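Local coordinates for protein dihydrodipicolinate synthase (Bacteroides thetaiotaomicron, PDB 4XKY) that probably acts as a Schiff-base-forming lyase of the DapA family, either making dihydrodipicolinate for lysine synthesis or cleaving N-acetylneuraminate, at residues 5-9 with 219-223; 12-16 with 262-266; 41-45 with 62-66; 148-152 with 175-180; 191-195 with 241-245. One frame throughout, in Å; residues are numbered along the deposited sequence.

Contact 1: 5-9 with 219-223; sequences LSGII and YVSLY
Gly7 and Ile8 of the short strand 7-8 run up against helix 216-227, the strand backbone coming closest where the CA atoms of Ile8 and Val220 are 6.0 Å apart. Gly7 meets the Tyr223 ring as a CH-pi contact: its CA stands 3.6 Å from the centroid of the Tyr223 ring and only 11° off the ring normal, that is, centrally over one face. The ring gets there because CG of Tyr223 is trans to its own backbone N (chi1 166°). Beyond the ring, Ser6 CB is 3.7 Å from Tyr223 OH, while Ser6 OG is hydrogen-bonded to Pro4 O rather than to the helix. Ile8 points at the helix and works through its longer branch. Its CD1 lies 3.4 Å from Tyr219 O and 3.7 Å from CB of Tyr223, and its CG1 packs 3.8 Å from Val220 CG2. The Ile8 and Tyr223 side chains thus pass in opposite directions, the ring reaching back over the strand as the isoleucine reaches onto the helix. Backbone hydrogen bonds join Gly7 and Ile9 to Gly207, tying this first strand of the TIM barrel to strand 206-207, and Met196 of helix 196-201 touches Ile8, with Val200 of the same helix against Tyr223.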
loop_
_atom_site.group_PDB
_atom_site.type_symbol
_atom_site.label_atom_id
_atom_site.label_comp_id
_atom_site.label_asym_id
_atom_site.label_seq_id
_atom_site.Cartn_x
_atom_site.Cartn_y
_atom_site.Cartn_z
ATOM N N LEU A 5 15.544 -27.059 14.442
ATOM C CA LEU A 5 15.959 -26.036 15.394
ATOM C C LEU A 5 14.719 -25.525 16.121
ATOM O O LEU A 5 13.704 -25.147 15.498
ATOM C CB LEU A 5 16.704 -24.895 14.701
ATOM C CG LEU A 5 17.124 -23.710 15.578
ATOM C CD1 LEU A 5 18.091 -24.140 16.671
ATOM C CD2 LEU A 5 17.727 -22.616 14.708
ATOM N N SER A 6 14.805 -25.552 17.445
ATOM C CA SER A 6 13.675 -25.208 18.321
ATOM C C SER A 6 14.051 -24.280 19.464
ATOM O O SER A 6 15.227 -24.069 19.753
ATOM C CB SER A 6 13.075 -26.479 18.901
ATOM O OG SER A 6 12.721 -27.349 17.846
ATOM N N GLY A 7 13.035 -23.733 20.118
ATOM C CA GLY A 7 13.250 -22.865 21.265
ATOM C C GLY A 7 13.331 -21.377 20.983
ATOM O O GLY A 7 12.644 -20.837 20.116
ATOM N N ILE A 8 14.137 -20.705 21.785
ATOM C CA ILE A 8 14.276 -19.279 21.727
ATOM C C ILE A 8 15.587 -18.998 21.004
ATOM O O ILE A 8 16.635 -19.472 21.413
ATOM C CB ILE A 8 14.284 -18.650 23.133
ATOM C CG1 ILE A 8 12.963 -18.894 23.868
ATOM C CG2 ILE A 8 14.540 -17.153 23.022
ATOM C CD1 ILE A 8 11.735 -18.374 23.141
ATOM N N ILE A 9 15.497 -18.253 19.907
ATOM C CA ILE A 9 16.645 -17.891 19.095
ATOM C C ILE A 9 16.649 -16.373 18.954
ATOM O O ILE A 9 16.095 -15.851 18.019
ATOM C CB ILE A 9 16.554 -18.533 17.696
ATOM C CG1 ILE A 9 16.558 -20.058 17.808
ATOM C CG2 ILE A 9 17.683 -18.072 16.775
ATOM C CD1 ILE A 9 15.224 -20.651 17.458
ATOM N N TYR A 219 11.702 -15.615 28.251
ATOM C CA TYR A 219 11.179 -16.104 26.982
ATOM C C TYR A 219 11.346 -17.615 26.860
ATOM O O TYR A 219 10.499 -18.289 26.275
ATOM C CB TYR A 219 11.821 -15.376 25.809
ATOM C CG TYR A 219 11.389 -13.947 25.775
ATOM C CD1 TYR A 219 10.299 -13.545 25.022
ATOM C CD2 TYR A 219 12.020 -13.013 26.550
ATOM C CE1 TYR A 219 9.881 -12.234 25.018
ATOM C CE2 TYR A 219 11.604 -11.695 26.557
ATOM C CZ TYR A 219 10.532 -11.318 25.789
ATOM O OH TYR A 219 10.124 -10.006 25.781
ATOM N N VAL A 220 12.441 -18.142 27.400
ATOM C CA VAL A 220 12.661 -19.585 27.450
ATOM C C VAL A 220 11.593 -20.257 28.297
ATOM O O VAL A 220 11.053 -21.298 27.904
ATOM C CB VAL A 220 14.066 -19.922 27.982
ATOM C CG1 VAL A 220 14.197 -21.405 28.296
ATOM C CG2 VAL A 220 15.098 -19.529 26.937
ATOM N N SER A 221 11.285 -19.651 29.443
ATOM C CA SER A 221 10.207 -20.151 30.298
ATOM C C SER A 221 8.860 -20.142 29.612
ATOM O O SER A 221 8.089 -21.080 29.768
ATOM C CB SER A 221 10.099 -19.361 31.605
ATOM O OG SER A 221 11.248 -19.575 32.391
ATOM N N LEU A 222 8.561 -19.087 28.867
ATOM C CA LEU A 222 7.291 -19.028 28.168
ATOM C C LEU A 222 7.245 -20.056 27.033
ATOM O O LEU A 222 6.221 -20.741 26.842
ATOM C CB LEU A 222 6.999 -17.622 27.666
ATOM C CG LEU A 222 5.720 -17.370 26.858
ATOM C CD1 LEU A 222 4.449 -17.999 27.420
ATOM C CD2 LEU A 222 5.542 -15.864 26.757
ATOM N N TYR A 223 8.358 -20.201 26.318
ATOM C CA TYR A 223 8.442 -21.209 25.267
ATOM C C TYR A 223 8.106 -22.625 25.796
ATOM O O TYR A 223 7.336 -23.378 25.162
ATOM C CB TYR A 223 9.822 -21.226 24.601
ATOM C CG TYR A 223 10.027 -22.473 23.763
ATOM C CD1 TYR A 223 9.444 -22.584 22.497
ATOM C CD2 TYR A 223 10.765 -23.564 24.249
ATOM C CE1 TYR A 223 9.612 -23.729 21.724
ATOM C CE2 TYR A 223 10.934 -24.719 23.483
ATOM C CZ TYR A 223 10.345 -24.804 22.230
ATOM O OH TYR A 223 10.500 -25.947 21.458
#

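Contact 2: 12-16 with 262-266; sequences LVTPL and LKCAL
Val13 fills the tight half of this contact, its two methyls dividing the work against helix 257-268. CG2 of Val13 meets CD1 of Leu266 tip to tip at 3.5 Å, and CG1 of Val13 lies 3.7 Å from Leu262 CD2. The looser half is polar and holds a water. Here Lys263, extended beyond CG, runs alongside Val13, with CE 3.9 Å from Val13 CB, and delivers NZ to Thr14 O in a 2.7 Å hydrogen bond, with NZ tilted 34° from the carbonyl plane. A water accepts from both Lys263 NZ and Leu16 N, so the lysine also reaches the backbone N of Leu16 through the water. Leu16 offers no closer packing than CG at 3.9 Å from Lys263 NZ. The ammonium, buried, is further held by a salt bridge to Glu50 and by Tyr275 O, which together fix its place. Leu262 is about 4 Å, side chain to side chain, from Thr48, a predicted pyruvate-binding residue, so the contact lines up the loop after strand 7-8 with a C-terminal helix beside the mouth of a TIM barrel.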
loop_
_atom_site.group_PDB
_atom_site.type_symbol
_atom_site.label_atom_id
_atom_site.label_comp_id
_atom_site.label_asym_id
_atom_site.label_seq_id
_atom_site.Cartn_x
_atom_site.Cartn_y
_atom_site.Cartn_z
ATOM N N LEU A 12 20.066 -11.049 17.842
ATOM C CA LEU A 12 20.946 -10.155 18.571
ATOM C C LEU A 12 20.912 -8.733 18.023
ATOM O O LEU A 12 20.873 -8.523 16.824
ATOM C CB LEU A 12 22.388 -10.651 18.548
ATOM C CG LEU A 12 22.800 -11.698 19.582
ATOM C CD1 LEU A 12 21.995 -12.953 19.356
ATOM C CD2 LEU A 12 24.264 -12.037 19.426
ATOM N N VAL A 13 20.953 -7.753 18.927
ATOM C CA VAL A 13 21.309 -6.403 18.547
ATOM C C VAL A 13 22.778 -6.432 18.129
ATOM O O VAL A 13 23.526 -7.351 18.515
ATOM C CB VAL A 13 21.066 -5.368 19.681
ATOM C CG1 VAL A 13 19.600 -5.324 20.078
ATOM C CG2 VAL A 13 21.881 -5.670 20.910
ATOM N N THR A 14 23.156 -5.476 17.282
ATOM C CA THR A 14 24.537 -5.268 16.899
ATOM C C THR A 14 24.971 -4.117 17.799
ATOM O O THR A 14 24.622 -2.979 17.549
ATOM C CB THR A 14 24.684 -4.936 15.392
ATOM O OG1 THR A 14 24.139 -6.008 14.588
ATOM C CG2 THR A 14 26.157 -4.721 15.030
ATOM N N PRO A 15 25.669 -4.418 18.903
ATOM C CA PRO A 15 26.074 -3.336 19.817
ATOM C C PRO A 15 27.156 -2.496 19.189
ATOM O O PRO A 15 28.068 -3.038 18.557
ATOM C CB PRO A 15 26.580 -4.055 21.058
ATOM C CG PRO A 15 26.474 -5.515 20.800
ATOM C CD PRO A 15 26.129 -5.738 19.352
ATOM N N LEU A 16 27.002 -1.186 19.330
ATOM C CA LEU A 16 27.836 -0.186 18.684
ATOM C C LEU A 16 28.430 0.797 19.682
ATOM O O LEU A 16 27.785 1.159 20.678
ATOM C CB LEU A 16 26.969 0.603 17.726
ATOM C CG LEU A 16 26.308 -0.226 16.638
ATOM C CD1 LEU A 16 25.451 0.726 15.819
ATOM C CD2 LEU A 16 27.365 -0.927 15.776
ATOM N N LEU A 262 14.730 -1.219 23.134
ATOM C CA LEU A 262 15.528 -2.408 23.415
ATOM C C LEU A 262 16.967 -2.058 23.742
ATOM O O LEU A 262 17.500 -2.458 24.750
ATOM C CB LEU A 262 15.536 -3.319 22.199
ATOM C CG LEU A 262 16.096 -4.713 22.367
ATOM C CD1 LEU A 262 15.280 -5.458 23.398
ATOM C CD2 LEU A 262 16.040 -5.449 21.034
ATOM N N LYS A 263 17.599 -1.276 22.882
ATOM C CA LYS A 263 18.991 -0.912 23.115
ATOM C C LYS A 263 19.168 -0.025 24.374
ATOM O O LYS A 263 20.122 -0.196 25.126
ATOM C CB LYS A 263 19.597 -0.273 21.865
ATOM C CG LYS A 263 20.068 -1.276 20.819
ATOM C CD LYS A 263 21.052 -0.603 19.874
ATOM C CE LYS A 263 21.839 -1.607 19.065
ATOM N NZ LYS A 263 22.840 -0.977 18.150
ATOM N N CYS A 264 18.251 0.912 24.599
ATOM C CA CYS A 264 18.279 1.713 25.815
ATOM C C CYS A 264 18.213 0.784 27.055
ATOM O O CYS A 264 19.044 0.874 27.988
ATOM C CB CYS A 264 17.115 2.688 25.807
ATOM S SG CYS A 264 17.160 3.826 27.183
ATOM N N ALA A 265 17.254 -0.141 27.029
ATOM C CA ALA A 265 17.091 -1.079 28.135
ATOM C C ALA A 265 18.344 -1.917 28.352
ATOM O O ALA A 265 18.734 -2.093 29.502
ATOM C CB ALA A 265 15.903 -1.991 27.924
ATOM N N LEU A 266 18.946 -2.418 27.266
ATOM C CA LEU A 266 20.189 -3.201 27.339
ATOM C C LEU A 266 21.317 -2.432 28.045
ATOM O O LEU A 266 22.066 -3.010 28.845
ATOM C CB LEU A 266 20.645 -3.712 25.960
ATOM C CG LEU A 266 19.749 -4.798 25.336
ATOM C CD1 LEU A 266 20.161 -5.103 23.907
ATOM C CD2 LEU A 266 19.689 -6.108 26.111
HETATM O O HOH W 1 24.581 -0.384 20.674
#

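Contact 3: 41-45 with 62-66; sequences ALFVL and MIKNT
Met62 O, on a residue whose methyl end packs against Val44, is gripped twice by Thr66, which also meets that valine. Thr66 OG1 donates to Met62 O at 2.8 Å and Thr66 N donates at 3.0 Å, the two coming from opposite faces of the carbonyl plane. The N bond is the helical backbone bond; the OG1 bond fixes the rotation of the side chain, turning OG1 back to the helix and leaving CG2, trans to the backbone N, facing the strand. There CG2 lies 3.6 Å from Val44 CG1, the two side chains passing one another head to tail. The same CG1 of Val44 receives Met62 CE at 3.9 Å, because the methionine bends at chi2 (60°) and lays its end across toward the strand. Just past the strand, Leu45 spreads two branches over the helix. CD2 of Leu45 runs beside CG of Met62 at 4.0 Å, and CD1 of Leu45 meets CD1 of Ile63 at 3.7 Å, these side chains crossing at about a right angle. The axes of strand 42-44 and helix segment 62-66 are 10.0 Å apart and nearly antiparallel, 160°. Such apolar packing of a helix on the strand before it, with Ile63 also touching Val78 of strand 76-79, is that of the beta-alpha-beta unit repeated round a TIM barrel.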
loop_
_atom_site.group_PDB
_atom_site.type_symbol
_atom_site.label_atom_id
_atom_site.label_comp_id
_atom_site.label_asym_id
_atom_site.label_seq_id
_atom_site.Cartn_x
_atom_site.Cartn_y
_atom_site.Cartn_z
ATOM N N ALA A 41 19.969 -20.721 20.210
ATOM C CA ALA A 41 20.809 -20.306 19.107
ATOM C C ALA A 41 20.922 -18.813 19.130
ATOM O O ALA A 41 20.214 -18.155 19.875
ATOM C CB ALA A 41 20.228 -20.775 17.779
ATOM N N LEU A 42 21.843 -18.298 18.331
ATOM C CA LEU A 42 22.041 -16.868 18.136
ATOM C C LEU A 42 21.822 -16.530 16.676
ATOM O O LEU A 42 22.393 -17.181 15.786
ATOM C CB LEU A 42 23.478 -16.494 18.480
ATOM C CG LEU A 42 23.996 -17.011 19.822
ATOM C CD1 LEU A 42 25.451 -16.604 19.993
ATOM C CD2 LEU A 42 23.182 -16.468 20.977
ATOM N N PHE A 43 21.020 -15.500 16.436
ATOM C CA PHE A 43 20.693 -15.059 15.110
ATOM C C PHE A 43 21.260 -13.664 14.928
ATOM O O PHE A 43 20.863 -12.725 15.631
ATOM C CB PHE A 43 19.180 -15.100 14.908
ATOM C CG PHE A 43 18.727 -14.520 13.604
ATOM C CD1 PHE A 43 19.419 -14.773 12.426
ATOM C CD2 PHE A 43 17.616 -13.697 13.549
ATOM C CE1 PHE A 43 19.003 -14.205 11.230
ATOM C CE2 PHE A 43 17.185 -13.139 12.348
ATOM C CZ PHE A 43 17.883 -13.396 11.190
ATOM N N VAL A 44 22.238 -13.528 14.032
ATOM C CA VAL A 44 22.841 -12.216 13.830
ATOM C C VAL A 44 22.453 -11.586 12.509
ATOM O O VAL A 44 22.171 -12.280 11.526
ATOM C CB VAL A 44 24.366 -12.206 13.989
ATOM C CG1 VAL A 44 24.754 -12.792 15.347
ATOM C CG2 VAL A 44 25.067 -12.957 12.873
ATOM N N LEU A 45 22.475 -10.254 12.548
ATOM C CA LEU A 45 22.161 -9.372 11.431
ATOM C C LEU A 45 20.703 -9.410 10.966
ATOM O O LEU A 45 20.409 -9.141 9.822
ATOM C CB LEU A 45 23.141 -9.623 10.268
ATOM C CG LEU A 45 24.601 -9.342 10.638
ATOM C CD1 LEU A 45 25.491 -9.556 9.433
ATOM C CD2 LEU A 45 24.803 -7.928 11.146
ATOM N N MET A 62 30.539 -8.112 12.942
ATOM C CA MET A 62 29.553 -8.702 13.815
ATOM C C MET A 62 29.574 -10.215 13.662
ATOM O O MET A 62 29.521 -10.922 14.641
ATOM C CB MET A 62 28.158 -8.185 13.515
ATOM C CG MET A 62 27.024 -8.776 14.369
ATOM S SD MET A 62 27.226 -8.472 16.143
ATOM C CE MET A 62 25.754 -9.256 16.784
ATOM N N ILE A 63 29.610 -10.697 12.423
ATOM C CA ILE A 63 29.678 -12.117 12.160
ATOM C C ILE A 63 30.921 -12.755 12.785
ATOM O O ILE A 63 30.810 -13.759 13.488
ATOM C CB ILE A 63 29.669 -12.370 10.649
ATOM C CG1 ILE A 63 28.289 -12.034 10.087
ATOM C CG2 ILE A 63 30.017 -13.820 10.305
ATOM C CD1 ILE A 63 28.282 -11.862 8.584
ATOM N N LYS A 64 32.093 -12.185 12.499
ATOM C CA LYS A 64 33.358 -12.723 12.996
ATOM C C LYS A 64 33.391 -12.741 14.514
ATOM O O LYS A 64 33.615 -13.784 15.111
ATOM C CB LYS A 64 34.554 -11.916 12.496
ATOM C CG LYS A 64 34.809 -11.934 10.986
ATOM C CD LYS A 64 36.230 -11.420 10.698
ATOM C CE LYS A 64 36.371 -10.598 9.421
ATOM N NZ LYS A 64 35.906 -9.187 9.601
ATOM N N ASN A 65 33.173 -11.601 15.156
ATOM C CA ASN A 65 33.154 -11.594 16.632
ATOM C C ASN A 65 32.103 -12.517 17.244
ATOM O O ASN A 65 32.368 -13.153 18.261
ATOM C CB ASN A 65 32.984 -10.178 17.194
ATOM C CG ASN A 65 34.252 -9.383 17.122
ATOM O OD1 ASN A 65 35.089 -9.441 18.026
ATOM N ND2 ASN A 65 34.440 -8.681 16.015
ATOM N N THR A 66 30.899 -12.582 16.660
ATOM C CA THR A 66 29.862 -13.449 17.237
ATOM C C THR A 66 30.315 -14.947 17.206
ATOM O O THR A 66 30.164 -15.683 18.180
ATOM C CB THR A 66 28.497 -13.261 16.564
ATOM O OG1 THR A 66 28.028 -11.923 16.770
ATOM C CG2 THR A 66 27.498 -14.205 17.175
#

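Contact 4: 148-152 with 175-180; sequences PATIQ and SVMYAM
The flat amide end of Gln152 sits beside Ala179 of the opposite helix, and the aliphatic stem of the same side chain gives the measured contact: CG of Gln152 is 3.3 Å from Ala179 O. The pyrrolidine ring of Pro148 presents its outer atoms rather than a stack, with CB 3.7 Å from Ala179 CB and CG 4.0 Å from Ser175 CB. Helices 148-154 and 170-180 run roughly the same way; the axes of segments 148-152 and 175-180 are 8.9 Å apart and cross at -40°. They are neighbouring outer helices of the TIM barrel, with strand 160-165 between them in sequence, and Lys164, the predicted Schiff-base lysine, lies on that strand. On the inner side, Ile151 points at the second helix and crosses Val176 at about a right angle, CD1 of Ile151 coming 3.5 Å from Val176 CG1. CG2 of Ile151, trans to the backbone N, meets SD of Met180 at 3.8 Å. Met180 is folded back by its bends at chi2 and chi3 (-55° and -65°), which bring the sulfur also to 3.8 Å from Gln152 CA. Strand 187-190 backs this side, Met188 touching Val176, whereas Ser175 packs on an apolar side chain of a neighbouring subunit.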
loop_
_atom_site.group_PDB
_atom_site.type_symbol
_atom_site.label_atom_id
_atom_site.label_comp_id
_atom_site.label_asym_id
_atom_site.label_seq_id
_atom_site.Cartn_x
_atom_site.Cartn_y
_atom_site.Cartn_z
ATOM N N PRO A 148 2.235 -20.831 0.512
ATOM C CA PRO A 148 2.471 -22.117 1.158
ATOM C C PRO A 148 3.094 -23.156 0.244
ATOM O O PRO A 148 4.089 -23.767 0.622
ATOM C CB PRO A 148 1.074 -22.534 1.590
ATOM C CG PRO A 148 0.447 -21.243 1.969
ATOM C CD PRO A 148 0.937 -20.265 0.925
ATOM N N ALA A 149 2.528 -23.337 -0.950
ATOM C CA ALA A 149 3.032 -24.339 -1.884
ATOM C C ALA A 149 4.481 -24.025 -2.287
ATOM O O ALA A 149 5.271 -24.934 -2.474
ATOM C CB ALA A 149 2.132 -24.445 -3.112
ATOM N N THR A 150 4.812 -22.739 -2.407
ATOM C CA THR A 150 6.171 -22.296 -2.728
ATOM C C THR A 150 7.153 -22.758 -1.651
ATOM O O THR A 150 8.237 -23.236 -1.963
ATOM C CB THR A 150 6.266 -20.754 -2.866
ATOM O OG1 THR A 150 5.459 -20.304 -3.958
ATOM C CG2 THR A 150 7.686 -20.311 -3.143
ATOM N N ILE A 151 6.768 -22.607 -0.387
ATOM C CA ILE A 151 7.605 -23.062 0.711
ATOM C C ILE A 151 7.766 -24.572 0.686
ATOM O O ILE A 151 8.873 -25.065 0.883
ATOM C CB ILE A 151 7.081 -22.572 2.073
ATOM C CG1 ILE A 151 7.451 -21.104 2.247
ATOM C CG2 ILE A 151 7.705 -23.334 3.225
ATOM C CD1 ILE A 151 6.647 -20.400 3.316
ATOM N N GLN A 152 6.677 -25.302 0.451
ATOM C CA GLN A 152 6.753 -26.764 0.272
ATOM C C GLN A 152 7.797 -27.110 -0.753
ATOM O O GLN A 152 8.651 -27.968 -0.531
ATOM C CB GLN A 152 5.444 -27.339 -0.259
ATOM C CG GLN A 152 4.608 -28.132 0.720
ATOM C CD GLN A 152 3.301 -28.577 0.085
ATOM O OE1 GLN A 152 2.216 -28.364 0.635
ATOM N NE2 GLN A 152 3.398 -29.185 -1.095
ATOM N N SER A 175 -1.396 -21.337 7.620
ATOM C CA SER A 175 -1.451 -21.909 6.269
ATOM C C SER A 175 -0.139 -22.612 5.895
ATOM O O SER A 175 -0.165 -23.641 5.226
ATOM C CB SER A 175 -1.784 -20.859 5.206
ATOM O OG SER A 175 -3.037 -20.259 5.464
ATOM N N VAL A 176 0.994 -22.048 6.319
ATOM C CA VAL A 176 2.307 -22.627 6.003
ATOM C C VAL A 176 2.552 -23.839 6.913
ATOM O O VAL A 176 3.014 -24.869 6.422
ATOM C CB VAL A 176 3.457 -21.596 6.111
ATOM C CG1 VAL A 176 4.788 -22.203 5.702
ATOM C CG2 VAL A 176 3.189 -20.379 5.237
ATOM N N MET A 177 2.235 -23.737 8.214
ATOM C CA MET A 177 2.245 -24.935 9.086
ATOM C C MET A 177 1.494 -26.097 8.408
ATOM O O MET A 177 2.016 -27.217 8.278
ATOM C CB MET A 177 1.610 -24.656 10.458
ATOM C CG MET A 177 2.422 -23.733 11.357
ATOM S SD MET A 177 3.924 -24.501 12.020
ATOM C CE MET A 177 3.199 -25.722 13.118
ATOM N N TYR A 178 0.281 -25.821 7.937
ATOM C CA TYR A 178 -0.534 -26.882 7.364
ATOM C C TYR A 178 0.151 -27.468 6.133
ATOM O O TYR A 178 0.209 -28.674 6.000
ATOM C CB TYR A 178 -1.932 -26.398 7.025
ATOM C CG TYR A 178 -2.780 -27.437 6.325
ATOM C CD1 TYR A 178 -3.586 -28.298 7.053
ATOM C CD2 TYR A 178 -2.792 -27.548 4.939
ATOM C CE1 TYR A 178 -4.370 -29.257 6.425
ATOM C CE2 TYR A 178 -3.579 -28.503 4.306
ATOM C CZ TYR A 178 -4.365 -29.347 5.068
ATOM O OH TYR A 178 -5.162 -30.302 4.504
ATOM N N ALA A 179 0.666 -26.607 5.259
ATOM C CA ALA A 179 1.425 -27.040 4.078
ATOM C C ALA A 179 2.695 -27.839 4.428
ATOM O O ALA A 179 3.127 -28.676 3.636
ATOM C CB ALA A 179 1.786 -25.840 3.202
ATOM N N MET A 180 3.285 -27.591 5.598
ATOM C CA MET A 180 4.533 -28.267 5.991
ATOM C C MET A 180 4.344 -29.387 7.018
ATOM O O MET A 180 5.323 -29.917 7.549
ATOM C CB MET A 180 5.533 -27.234 6.545
ATOM C CG MET A 180 5.908 -26.147 5.550
ATOM S SD MET A 180 6.543 -26.840 4.016
ATOM C CE MET A 180 8.060 -27.640 4.535
#

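Contact 5: 191-195 with 241-245; sequences GPEEI and VMQIS
Glu194 and Met242 cross at about a right angle, the thioether of the methionine lying against the aliphatic stem of the glutamate. SD of Met242 is 3.6 Å from CB of Glu194, and CE of Met242 is 3.7 Å from Glu194 CG, the two bends in the methionine laying SD and CE across that stem. The glutamate itself bends at chi2 (90°), which turns its carboxylate off the line of the stem and toward the next turn of helix 231-247. There Ser245 OG donates to Glu194 OE2 in a 2.7 Å hydrogen bond, using the anti lone pair, the one away from the other carboxylate oxygen. The serine hydroxyl is placed for this by standing trans to its backbone N (chi1 172°). Glu193 approaches differently, crossing Val241 obliquely with CG 4.2 Å from Val241 CG1. The carboxylate of Glu193 only brushes Ile244; its hydrogen bonds go to Tyr249 OH and Gly211 N, with a weak one to Tyr219 OH. The neighbouring subunit adds an aromatic side chain against Met242. The loop after barrel strand 187-190 thus docks on helix 231-247, with the Glu193 side chain about 7 Å from that of Thr48, predicted to bind pyruvate. Ser245 holds the Glu194 side chain and Gln238 NE2 its backbone O; the hydroxyl's bond orients the carboxylate and would probably help to stabilise its negative charge.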
loop_
_atom_site.group_PDB
_atom_site.type_symbol
_atom_site.label_atom_id
_atom_site.label_comp_id
_atom_site.label_asym_id
_atom_site.label_seq_id
_atom_site.Cartn_x
_atom_site.Cartn_y
_atom_site.Cartn_z
ATOM N N GLY A 191 8.844 -14.676 14.456
ATOM C CA GLY A 191 9.665 -13.556 14.912
ATOM C C GLY A 191 9.027 -12.812 16.058
ATOM O O GLY A 191 9.619 -12.703 17.130
ATOM N N PRO A 192 7.815 -12.290 15.841
ATOM C CA PRO A 192 7.248 -11.380 16.816
ATOM C C PRO A 192 6.924 -12.060 18.115
ATOM O O PRO A 192 6.197 -13.048 18.119
ATOM C CB PRO A 192 5.978 -10.880 16.127
ATOM C CG PRO A 192 6.313 -10.974 14.688
ATOM C CD PRO A 192 7.061 -12.260 14.581
ATOM N N GLU A 193 7.452 -11.520 19.215
ATOM C CA GLU A 193 7.381 -12.210 20.499
ATOM C C GLU A 193 5.985 -12.252 21.084
ATOM O O GLU A 193 5.690 -13.145 21.873
ATOM C CB GLU A 193 8.390 -11.639 21.519
ATOM C CG GLU A 193 8.182 -10.188 21.946
ATOM C CD GLU A 193 9.491 -9.466 22.268
ATOM O OE1 GLU A 193 9.558 -8.752 23.287
ATOM O OE2 GLU A 193 10.460 -9.607 21.496
ATOM N N GLU A 194 5.127 -11.299 20.696
ATOM C CA GLU A 194 3.782 -11.220 21.251
ATOM C C GLU A 194 2.918 -12.457 20.881
ATOM O O GLU A 194 1.955 -12.768 21.557
ATOM C CB GLU A 194 3.113 -9.909 20.818
ATOM C CG GLU A 194 3.837 -8.647 21.329
ATOM C CD GLU A 194 4.894 -8.127 20.382
ATOM O OE1 GLU A 194 5.310 -8.866 19.441
ATOM O OE2 GLU A 194 5.291 -6.958 20.576
ATOM N N ILE A 195 3.300 -13.184 19.835
ATOM C CA ILE A 195 2.521 -14.329 19.372
ATOM C C ILE A 195 3.314 -15.643 19.387
ATOM O O ILE A 195 2.905 -16.631 18.759
ATOM C CB ILE A 195 1.993 -14.096 17.947
ATOM C CG1 ILE A 195 3.139 -13.764 16.980
ATOM C CG2 ILE A 195 0.934 -13.021 17.974
ATOM C CD1 ILE A 195 2.756 -13.830 15.510
ATOM N N VAL A 241 5.399 -10.609 29.007
ATOM C CA VAL A 241 5.764 -10.304 27.633
ATOM C C VAL A 241 4.917 -9.158 27.093
ATOM O O VAL A 241 5.463 -8.250 26.473
ATOM C CB VAL A 241 5.681 -11.536 26.717
ATOM C CG1 VAL A 241 5.831 -11.147 25.254
ATOM C CG2 VAL A 241 6.795 -12.503 27.077
ATOM N N MET A 242 3.605 -9.142 27.348
ATOM C CA MET A 242 2.794 -8.054 26.767
ATOM C C MET A 242 3.059 -6.710 27.449
ATOM O O MET A 242 2.953 -5.661 26.814
ATOM C CB MET A 242 1.299 -8.383 26.698
ATOM C CG MET A 242 0.918 -9.492 25.712
ATOM S SD MET A 242 1.635 -9.430 24.043
ATOM C CE MET A 242 0.972 -7.848 23.508
ATOM N N GLN A 243 3.455 -6.736 28.715
ATOM C CA GLN A 243 3.851 -5.514 29.402
ATOM C C GLN A 243 5.153 -4.921 28.824
ATOM O O GLN A 243 5.269 -3.713 28.645
ATOM C CB GLN A 243 4.006 -5.777 30.902
ATOM C CG GLN A 243 4.122 -4.484 31.694
ATOM C CD GLN A 243 4.305 -4.721 33.171
ATOM O OE1 GLN A 243 4.022 -5.788 33.666
ATOM N NE2 GLN A 243 4.807 -3.724 33.875
ATOM N N ILE A 244 6.128 -5.779 28.547
ATOM C CA ILE A 244 7.391 -5.354 27.933
ATOM C C ILE A 244 7.066 -4.686 26.611
ATOM O O ILE A 244 7.513 -3.573 26.328
ATOM C CB ILE A 244 8.319 -6.559 27.703
ATOM C CG1 ILE A 244 8.892 -7.037 29.027
ATOM C CG2 ILE A 244 9.447 -6.209 26.754
ATOM C CD1 ILE A 244 9.330 -8.475 28.980
ATOM N N SER A 245 6.253 -5.371 25.817
ATOM C CA SER A 245 5.842 -4.862 24.505
ATOM C C SER A 245 5.121 -3.504 24.553
ATOM O O SER A 245 5.333 -2.622 23.682
ATOM C CB SER A 245 4.983 -5.919 23.786
ATOM O OG SER A 245 4.417 -5.395 22.599
#

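Contacts 3 and 5 lie on opposite sides of the chain's centre, 23 Å apart, and contact 4 is farthest from contact 2, their centres 34 Å apart. Contacts 1 and 5 are joined directly, centres 13 Å apart, by Leu222 CD2 against Val241 CG2 at 3.6 Å. Contacts 2 and 3, also 13 Å apart, meet through the Leu12 N to Phe43 O pair at 2.9 Å, probably a hydrogen bond. Contact 1 touches contact 3 as Ile9 CG1 packs on Ala41 CB at 3.7 Å. Side chains of contacts 2, 3 and 5 come within about 4 to 9 Å of that of Thr48, predicted to bind pyruvate. Ile151 of contact 4 is about 10 Å from the side chain of Lys164, the predicted Schiff-base lysine.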